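Long-range contacts in protocatechuate decarboxylase (PDB 5O3M), which decarboxylates 3,4-dihydroxybenzoic acid (protocatechuate) as a UbiD-family, prenylated-flavin-dependent lyase that can also run in reverse to para-carboxylate catechols: residues G221-I226 with L289-R294; A176-D181 with E211-K216. All blocks are in the same frame, centred on the assembly; numbering follows the deposited sequence.

Contact 1 of 2, residues G221-I226 with L289-R294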
ATOM      1  N   GLY A 221      27.664  48.440  -2.937  1.00 72.98           N
ATOM      2  CA  GLY A 221      27.720  49.068  -4.242  1.00 69.10           C
ATOM      3  C   GLY A 221      29.060  48.942  -4.921  1.00 67.42           C
ATOM      4  O   GLY A 221      29.444  49.830  -5.687  1.00 75.76           O
ATOM      5  N   LYS A 222      29.787  47.856  -4.663  1.00 70.25           N
ATOM      6  CA  LYS A 222      31.136  47.661  -5.164  1.00 71.06           C
ATOM      7  C   LYS A 222      31.262  46.337  -5.916  1.00 69.17           C
ATOM      8  O   LYS A 222      30.582  45.357  -5.588  1.00 67.59           O
ATOM      9  CB  LYS A 222      32.163  47.679  -4.022  1.00 72.75           C
ATOM     10  CG  LYS A 222      32.207  48.967  -3.192  1.00 75.70           C
ATOM     11  CD  LYS A 222      33.517  49.054  -2.419  1.00 72.67           C
ATOM     12  CE  LYS A 222      33.425  49.980  -1.223  1.00 73.22           C
ATOM     13  NZ  LYS A 222      33.290  51.405  -1.626  1.00 78.57           N
ATOM     14  N   PRO A 223      32.138  46.280  -6.916  1.00 67.38           N
ATOM     15  CA  PRO A 223      32.401  45.013  -7.608  1.00 64.21           C
ATOM     16  C   PRO A 223      33.159  44.020  -6.730  1.00 60.06           C
ATOM     17  O   PRO A 223      33.722  44.357  -5.687  1.00 63.91           O
ATOM     18  CB  PRO A 223      33.249  45.441  -8.814  1.00 56.32           C
ATOM     19  CG  PRO A 223      33.903  46.724  -8.376  1.00 60.63           C
ATOM     20  CD  PRO A 223      32.914  47.404  -7.475  1.00 65.37           C
ATOM     21  N   LEU A 224      33.169  42.767  -7.170  1.00 53.51           N
ATOM     22  CA  LEU A 224      33.984  41.736  -6.529  1.00 56.60           C
ATOM     23  C   LEU A 224      35.008  41.233  -7.534  1.00 55.76           C
ATOM     24  O   LEU A 224      34.633  40.595  -8.539  1.00 48.65           O
ATOM     25  CB  LEU A 224      33.141  40.574  -6.005  1.00 55.42           C
ATOM     26  CG  LEU A 224      33.992  39.612  -5.163  1.00 54.87           C
ATOM     27  CD1 LEU A 224      34.079  40.081  -3.714  1.00 48.94           C
ATOM     28  CD2 LEU A 224      33.516  38.162  -5.248  1.00 50.48           C
ATOM     29  N   PRO A 225      36.294  41.500  -7.317  1.00 57.01           N
ATOM     30  CA  PRO A 225      37.314  41.012  -8.249  1.00 55.33           C
ATOM     31  C   PRO A 225      37.438  39.498  -8.182  1.00 56.45           C
ATOM     32  O   PRO A 225      37.400  38.890  -7.109  1.00 50.47           O
ATOM     33  CB  PRO A 225      38.591  41.707  -7.773  1.00 50.50           C
ATOM     34  CG  PRO A 225      38.360  41.908  -6.317  1.00 49.72           C
ATOM     35  CD  PRO A 225      36.888  42.196  -6.163  1.00 54.42           C
ATOM     36  N   ILE A 226      37.610  38.896  -9.353  1.00 57.17           N
ATOM     37  CA  ILE A 226      37.532  37.454  -9.515  1.00 50.75           C
ATOM     38  C   ILE A 226      38.498  37.063 -10.624  1.00 45.93           C
ATOM     39  O   ILE A 226      38.823  37.874 -11.499  1.00 48.32           O
ATOM     40  CB  ILE A 226      36.069  37.049  -9.830  1.00 53.49           C
ATOM     41  CG1 ILE A 226      35.910  35.543  -9.998  1.00 48.39           C
ATOM     42  CG2 ILE A 226      35.572  37.769 -11.065  1.00 53.64           C
ATOM     43  CD1 ILE A 226      34.467  35.142 -10.173  1.00 50.54           C
ATOM     44  N   LEU A 289      32.781  40.940 -10.658  1.00 45.60           N
ATOM     45  CA  LEU A 289      31.324  40.795 -10.633  1.00 49.52           C
ATOM     46  C   LEU A 289      30.680  42.148 -10.343  1.00 53.48           C
ATOM     47  O   LEU A 289      30.908  42.737  -9.281  1.00 55.02           O
ATOM     48  CB  LEU A 289      30.904  39.761  -9.590  1.00 48.69           C
ATOM     49  CG  LEU A 289      31.171  38.302  -9.980  1.00 47.24           C
ATOM     50  CD1 LEU A 289      31.166  37.378  -8.769  1.00 52.10           C
ATOM     51  CD2 LEU A 289      30.152  37.832 -11.006  1.00 45.01           C
ATOM     52  N   LEU A 290      29.863  42.644 -11.295  1.00 53.87           N
ATOM     53  CA  LEU A 290      29.322  43.994 -11.246  1.00 59.60           C
ATOM     54  C   LEU A 290      28.162  44.081 -10.253  1.00 67.17           C
ATOM     55  O   LEU A 290      27.305  43.191 -10.204  1.00 63.30           O
ATOM     56  CB  LEU A 290      28.857  44.438 -12.632  1.00 57.29           C
ATOM     57  CG  LEU A 290      30.018  44.647 -13.611  1.00 60.44           C
ATOM     58  CD1 LEU A 290      29.479  45.070 -14.955  1.00 62.51           C
ATOM     59  CD2 LEU A 290      31.055  45.664 -13.084  1.00 47.67           C
ATOM     60  N   PRO A 291      28.123  45.140  -9.450  1.00 65.25           N
ATOM     61  CA  PRO A 291      27.026  45.299  -8.494  1.00 63.52           C
ATOM     62  C   PRO A 291      25.829  45.957  -9.162  1.00 69.07           C
ATOM     63  O   PRO A 291      25.975  46.803 -10.049  1.00 67.71           O
ATOM     64  CB  PRO A 291      27.636  46.198  -7.414  1.00 61.79           C
ATOM     65  CG  PRO A 291      28.598  47.073  -8.193  1.00 66.55           C
ATOM     66  CD  PRO A 291      29.121  46.222  -9.341  1.00 63.77           C
ATOM     67  N   GLY A 292      24.637  45.537  -8.740  1.00 70.56           N
ATOM     68  CA  GLY A 292      23.403  46.114  -9.246  1.00 68.75           C
ATOM     69  C   GLY A 292      23.170  45.877 -10.720  1.00 67.86           C
ATOM     70  O   GLY A 292      22.568  46.723 -11.388  1.00 73.81           O
ATOM     71  N   VAL A 293      23.628  44.743 -11.244  1.00 63.89           N
ATOM     72  CA  VAL A 293      23.573  44.444 -12.672  1.00 62.48           C
ATOM     73  C   VAL A 293      23.193  42.976 -12.834  1.00 61.55           C
ATOM     74  O   VAL A 293      23.753  42.107 -12.156  1.00 62.51           O
ATOM     75  CB  VAL A 293      24.918  44.760 -13.367  1.00 61.43           C
ATOM     76  CG1 VAL A 293      25.022  44.090 -14.725  1.00 61.67           C
ATOM     77  CG2 VAL A 293      25.094  46.264 -13.525  1.00 57.53           C
ATOM     78  N   ARG A 294      22.224  42.707 -13.709  1.00 59.10           N
ATOM     79  CA  ARG A 294      21.777  41.355 -14.020  1.00 61.05           C
ATOM     80  C   ARG A 294      21.485  41.273 -15.511  1.00 52.99           C
ATOM     81  O   ARG A 294      21.229  42.279 -16.170  1.00 47.79           O
ATOM     82  CB  ARG A 294      20.519  40.940 -13.226  1.00 60.34           C
ATOM     83  CG  ARG A 294      20.672  40.905 -11.712  1.00 52.53           C
ATOM     84  CD  ARG A 294      21.464  39.701 -11.233  1.00 46.25           C
ATOM     85  NE  ARG A 294      21.456  39.643  -9.775  1.00 50.71           N
ATOM     86  CZ  ARG A 294      22.194  40.423  -8.990  1.00 62.68           C
ATOM     87  NH1 ARG A 294      23.026  41.314  -9.519  1.00 67.63           N
ATOM     88  NH2 ARG A 294      22.108  40.309  -7.673  1.00 63.36           N
TER
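Leu289 on strand 283-289 meets Leu224, the first residue of strand 224-230, as an antiparallel hydrogen-bonded pair whose CA atoms lie 5.0 Å apart. Leu289 N donates to Leu224 O at 2.8 Å, and Leu224 N returns a bond of 3.1 Å to Leu289 O; both are moderately bent. The same carbonyl, Leu289 O, also takes a CA-H...O contact from Pro223 CA at 3.2 Å, so one oxygen serves two consecutive residues of the facing chain. The side chains of Leu289 and Leu224 point to the same face of the sheet and meet at their roots, CB to CB. Leu289 carries its CG beside the backbone N and anti to the carbonyl carbon (chi1 -74°), and its CD1 comes within 4.2 Å of Ile226 CD1, the tip of an extended side chain. Helix 209-219 lies over this face: Phe213 touches Leu224, Ile210 touches Ile226 and Arg214 touches Leu289. The pairing belongs to the antiparallel sheet of the Rift-related domain of the UbiD family. Beyond it, Leu290 turns its CB away from 221-226 and pairs by backbone with Val323 on the neighbouring strand 323-331. Pro291 turns back, its ring lying against the chain that leaves the helix. Its CB rests 3.6 Å from Lys222 O, its CG packs on Lys222 C, also at 3.6 Å, and its CD reaches Pro223 CB at 4.2 Å. CG also meets the backbone of Gly221, whose positive phi ends helix 209-219 in a Schellman motif. Gly292 N then bonds to Glu218 of that helix, and Arg294 forms a salt bridge with the same carboxylate while its NH1 donates to Val293 O.

Contact 2 of 2, residues A176-D181 with E211-K216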
ATOM      1  N   ALA A 176      38.292  33.823  -5.518  1.00 60.23           N
ATOM      2  CA  ALA A 176      37.692  35.052  -5.013  1.00 58.65           C
ATOM      3  C   ALA A 176      37.895  35.122  -3.505  1.00 57.47           C
ATOM      4  O   ALA A 176      38.135  34.107  -2.844  1.00 60.85           O
ATOM      5  CB  ALA A 176      36.203  35.136  -5.362  1.00 50.16           C
ATOM      6  N   SER A 177      37.781  36.341  -2.976  1.00 52.52           N
ATOM      7  CA  SER A 177      37.990  36.647  -1.567  1.00 56.74           C
ATOM      8  C   SER A 177      36.871  37.552  -1.067  1.00 61.36           C
ATOM      9  O   SER A 177      36.236  38.276  -1.837  1.00 61.24           O
ATOM     10  CB  SER A 177      39.344  37.350  -1.323  1.00 57.19           C
ATOM     11  OG  SER A 177      40.413  36.710  -1.997  1.00 61.15           O
ATOM     12  N   ASP A 178      36.666  37.526   0.245  1.00 63.02           N
ATOM     13  CA  ASP A 178      35.690  38.403   0.876  1.00 65.03           C
ATOM     14  C   ASP A 178      36.116  39.864   0.706  1.00 73.56           C
ATOM     15  O   ASP A 178      37.289  40.197   0.930  1.00 72.46           O
ATOM     16  CB  ASP A 178      35.572  38.040   2.360  1.00 69.68           C
ATOM     17  CG  ASP A 178      34.471  38.798   3.069  1.00 72.18           C
ATOM     18  OD1 ASP A 178      33.291  38.430   2.902  1.00 71.59           O
ATOM     19  OD2 ASP A 178      34.793  39.752   3.807  1.00 74.08           O
ATOM     20  N   PRO A 179      35.199  40.768   0.324  1.00 72.17           N
ATOM     21  CA  PRO A 179      35.614  42.165   0.076  1.00 63.44           C
ATOM     22  C   PRO A 179      36.030  42.910   1.330  1.00 68.17           C
ATOM     23  O   PRO A 179      36.734  43.919   1.224  1.00 75.63           O
ATOM     24  CB  PRO A 179      34.366  42.800  -0.554  1.00 61.96           C
ATOM     25  CG  PRO A 179      33.217  42.009   0.054  1.00 64.19           C
ATOM     26  CD  PRO A 179      33.739  40.587   0.193  1.00 62.88           C
ATOM     27  N   VAL A 180      35.616  42.453   2.507  1.00 73.12           N
ATOM     28  CA  VAL A 180      35.948  43.106   3.765  1.00 77.13           C
ATOM     29  C   VAL A 180      37.085  42.394   4.484  1.00 75.50           C
ATOM     30  O   VAL A 180      37.993  43.041   5.006  1.00 78.38           O
ATOM     31  CB  VAL A 180      34.693  43.193   4.663  1.00 79.02           C
ATOM     32  CG1 VAL A 180      35.043  43.821   6.008  1.00 78.84           C
ATOM     33  CG2 VAL A 180      33.586  43.977   3.963  1.00 79.35           C
ATOM     34  N   ASP A 181      37.047  41.065   4.519  1.00 72.40           N
ATOM     35  CA  ASP A 181      38.055  40.246   5.190  1.00 74.77           C
ATOM     36  C   ASP A 181      38.804  39.444   4.126  1.00 72.62           C
ATOM     37  O   ASP A 181      38.354  38.368   3.714  1.00 72.11           O
ATOM     38  CB  ASP A 181      37.408  39.331   6.229  1.00 72.96           C
ATOM     39  CG  ASP A 181      38.429  38.525   7.007  1.00 77.67           C
ATOM     40  OD1 ASP A 181      39.640  38.669   6.726  1.00 81.02           O
ATOM     41  OD2 ASP A 181      38.028  37.756   7.905  1.00 80.13           O
ATOM     42  N   GLU A 211      29.569  33.446  -3.453  1.00 53.46           N
ATOM     43  CA  GLU A 211      28.351  34.187  -3.679  1.00 58.28           C
ATOM     44  C   GLU A 211      28.064  35.110  -2.533  1.00 64.72           C
ATOM     45  O   GLU A 211      27.489  36.147  -2.703  1.00 64.63           O
ATOM     46  CB  GLU A 211      27.184  33.255  -3.879  1.00 61.49           C
ATOM     47  CG  GLU A 211      25.850  33.879  -3.578  1.00 62.23           C
ATOM     48  CD  GLU A 211      25.361  34.719  -4.702  1.00 67.31           C
ATOM     49  OE1 GLU A 211      26.138  34.989  -5.605  1.00 69.90           O
ATOM     50  OE2 GLU A 211      24.209  35.105  -4.704  1.00 68.64           O
ATOM     51  N   VAL A 212      28.491  34.713  -1.354  1.00 62.81           N
ATOM     52  CA  VAL A 212      28.309  35.508  -0.179  1.00 63.48           C
ATOM     53  C   VAL A 212      29.270  36.676  -0.229  1.00 64.55           C
ATOM     54  O   VAL A 212      28.963  37.748   0.235  1.00 72.03           O
ATOM     55  CB  VAL A 212      28.557  34.677   1.072  1.00 63.28           C
ATOM     56  CG1 VAL A 212      29.005  35.550   2.198  1.00 58.16           C
ATOM     57  CG2 VAL A 212      27.316  33.921   1.447  1.00 63.38           C
ATOM     58  N   PHE A 213      30.440  36.470  -0.793  1.00 59.72           N
ATOM     59  CA  PHE A 213      31.372  37.547  -0.946  1.00 62.85           C
ATOM     60  C   PHE A 213      30.723  38.529  -1.916  1.00 60.61           C
ATOM     61  O   PHE A 213      30.688  39.705  -1.681  1.00 56.95           O
ATOM     62  CB  PHE A 213      32.662  37.087  -1.588  1.00 59.38           C
ATOM     63  CG  PHE A 213      33.440  36.089  -0.809  1.00 61.83           C
ATOM     64  CD1 PHE A 213      33.206  35.868   0.504  1.00 65.64           C
ATOM     65  CD2 PHE A 213      34.439  35.395  -1.412  1.00 54.75           C
ATOM     66  CE1 PHE A 213      33.952  34.968   1.197  1.00 61.54           C
ATOM     67  CE2 PHE A 213      35.189  34.502  -0.728  1.00 55.16           C
ATOM     68  CZ  PHE A 213      34.943  34.282   0.578  1.00 59.43           C
ATOM     69  N   ARG A 214      30.218  38.027  -3.019  1.00 57.85           N
ATOM     70  CA  ARG A 214      29.601  38.872  -4.010  1.00 60.80           C
ATOM     71  C   ARG A 214      28.500  39.759  -3.482  1.00 61.91           C
ATOM     72  O   ARG A 214      28.468  40.925  -3.762  1.00 53.54           O
ATOM     73  CB  ARG A 214      29.058  38.038  -5.142  1.00 58.56           C
ATOM     74  CG  ARG A 214      28.808  38.820  -6.392  1.00 57.03           C
ATOM     75  CD  ARG A 214      27.869  38.110  -7.320  1.00 53.81           C
ATOM     76  NE  ARG A 214      26.615  37.825  -6.688  1.00 51.92           N
ATOM     77  CZ  ARG A 214      25.678  38.716  -6.481  1.00 56.81           C
ATOM     78  NH1 ARG A 214      25.851  39.939  -6.856  1.00 50.38           N
ATOM     79  NH2 ARG A 214      24.570  38.368  -5.899  1.00 64.33           N
ATOM     80  N   GLN A 215      27.567  39.172  -2.766  1.00 62.55           N
ATOM     81  CA  GLN A 215      26.455  39.925  -2.186  1.00 68.02           C
ATOM     82  C   GLN A 215      26.944  41.031  -1.259  1.00 61.73           C
ATOM     83  O   GLN A 215      26.411  42.146  -1.283  1.00 66.44           O
ATOM     84  CB  GLN A 215      25.519  38.980  -1.439  1.00 70.92           C
ATOM     85  CG  GLN A 215      24.648  38.153  -2.348  1.00 69.89           C
ATOM     86  CD  GLN A 215      24.034  36.975  -1.631  1.00 76.08           C
ATOM     87  OE1 GLN A 215      24.550  36.513  -0.611  1.00 75.76           O
ATOM     88  NE2 GLN A 215      22.925  36.475  -2.159  1.00 78.49           N
ATOM     89  N   LYS A 216      27.946  40.735  -0.423  1.00 61.16           N
ATOM     90  CA  LYS A 216      28.498  41.743   0.481  1.00 60.85           C
ATOM     91  C   LYS A 216      29.131  42.886  -0.294  1.00 63.04           C
ATOM     92  O   LYS A 216      29.058  44.047   0.124  1.00 63.62           O
ATOM     93  CB  LYS A 216      29.529  41.110   1.415  1.00 65.36           C
ATOM     94  CG  LYS A 216      30.335  42.118   2.233  1.00 73.53           C
ATOM     95  CD  LYS A 216      31.420  41.425   3.055  1.00 76.87           C
ATOM     96  CE  LYS A 216      30.875  40.220   3.809  1.00 75.78           C
ATOM     97  NZ  LYS A 216      31.887  39.671   4.750  1.00 77.66           N
TER
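Asp178 OD2 is gripped by two backbone N-H groups of its own turn and, more weakly, by the ammonium of Lys216. Asp181 N reaches it at 2.7 Å along the anti lone pair, whereas Val180 N comes from above the carboxylate plane, at 3.1 Å. These bonds make an Asx turn within an Asx motif, which bends the chain just after strand 168-177 of the antiparallel sheet in the Rift-related domain; helix 209-219 packs against this bend. Holding CG anti to the backbone N (chi1 -174°) brings the carboxylate to Lys216. The other oxygen, OD1, receives Lys216 NZ on its syn lone pair at 2.6 Å, the short arm of a salt bridge whose second arm, to OD2, is weak. With donors on both oxygens, the carboxylate is fixed in rotation and probably favoured in its ionised form. Lys216 arrives at about a right angle to Asp178, its chain bent at chi3 (-48°). On the way, its CG and CD run along Pro179 CG, and CD presses on Val180 CG2 at 3.5 Å, tighter than usual for two carbons, so the aliphatic part of the lysine is wedged against the turn before its nitrogen reaches the acid. One helical turn back, Phe213 lays a ring face against the backbone of Ser177 and Asp178. Asp178 N sits over the ring centre, 3.4 Å above its plane, and Asp178 CB makes a CH-pi contact with the same ring. Leu224 of strand 224-230 adds packing against Pro179 and Ala176. At the ring's edge, close to its plane, Ala176 O lies 3.6 Å from Phe213 CE2.

Contacts 1 and 2 have centres about 10 Å apart, on the same side of the chain's centre, and share the Rift-related domain. Along the chain they come in series: the packing of 176-181 on 211-216 is complete before 221-226 begins. Helix 209-219 leads directly into strand 224-230, which is flanked in the sheet by strands 168-177 and 283-289. One helix and its exit are thus tied to both neighbours of that strand. The two sites touch where Leu224 CD1 meets Ser177 O, so the two contacts abut directly. The guanidinium groups of Arg294 and Arg214 also come close, with Glu218 as an acidic partner shared between the two contacts.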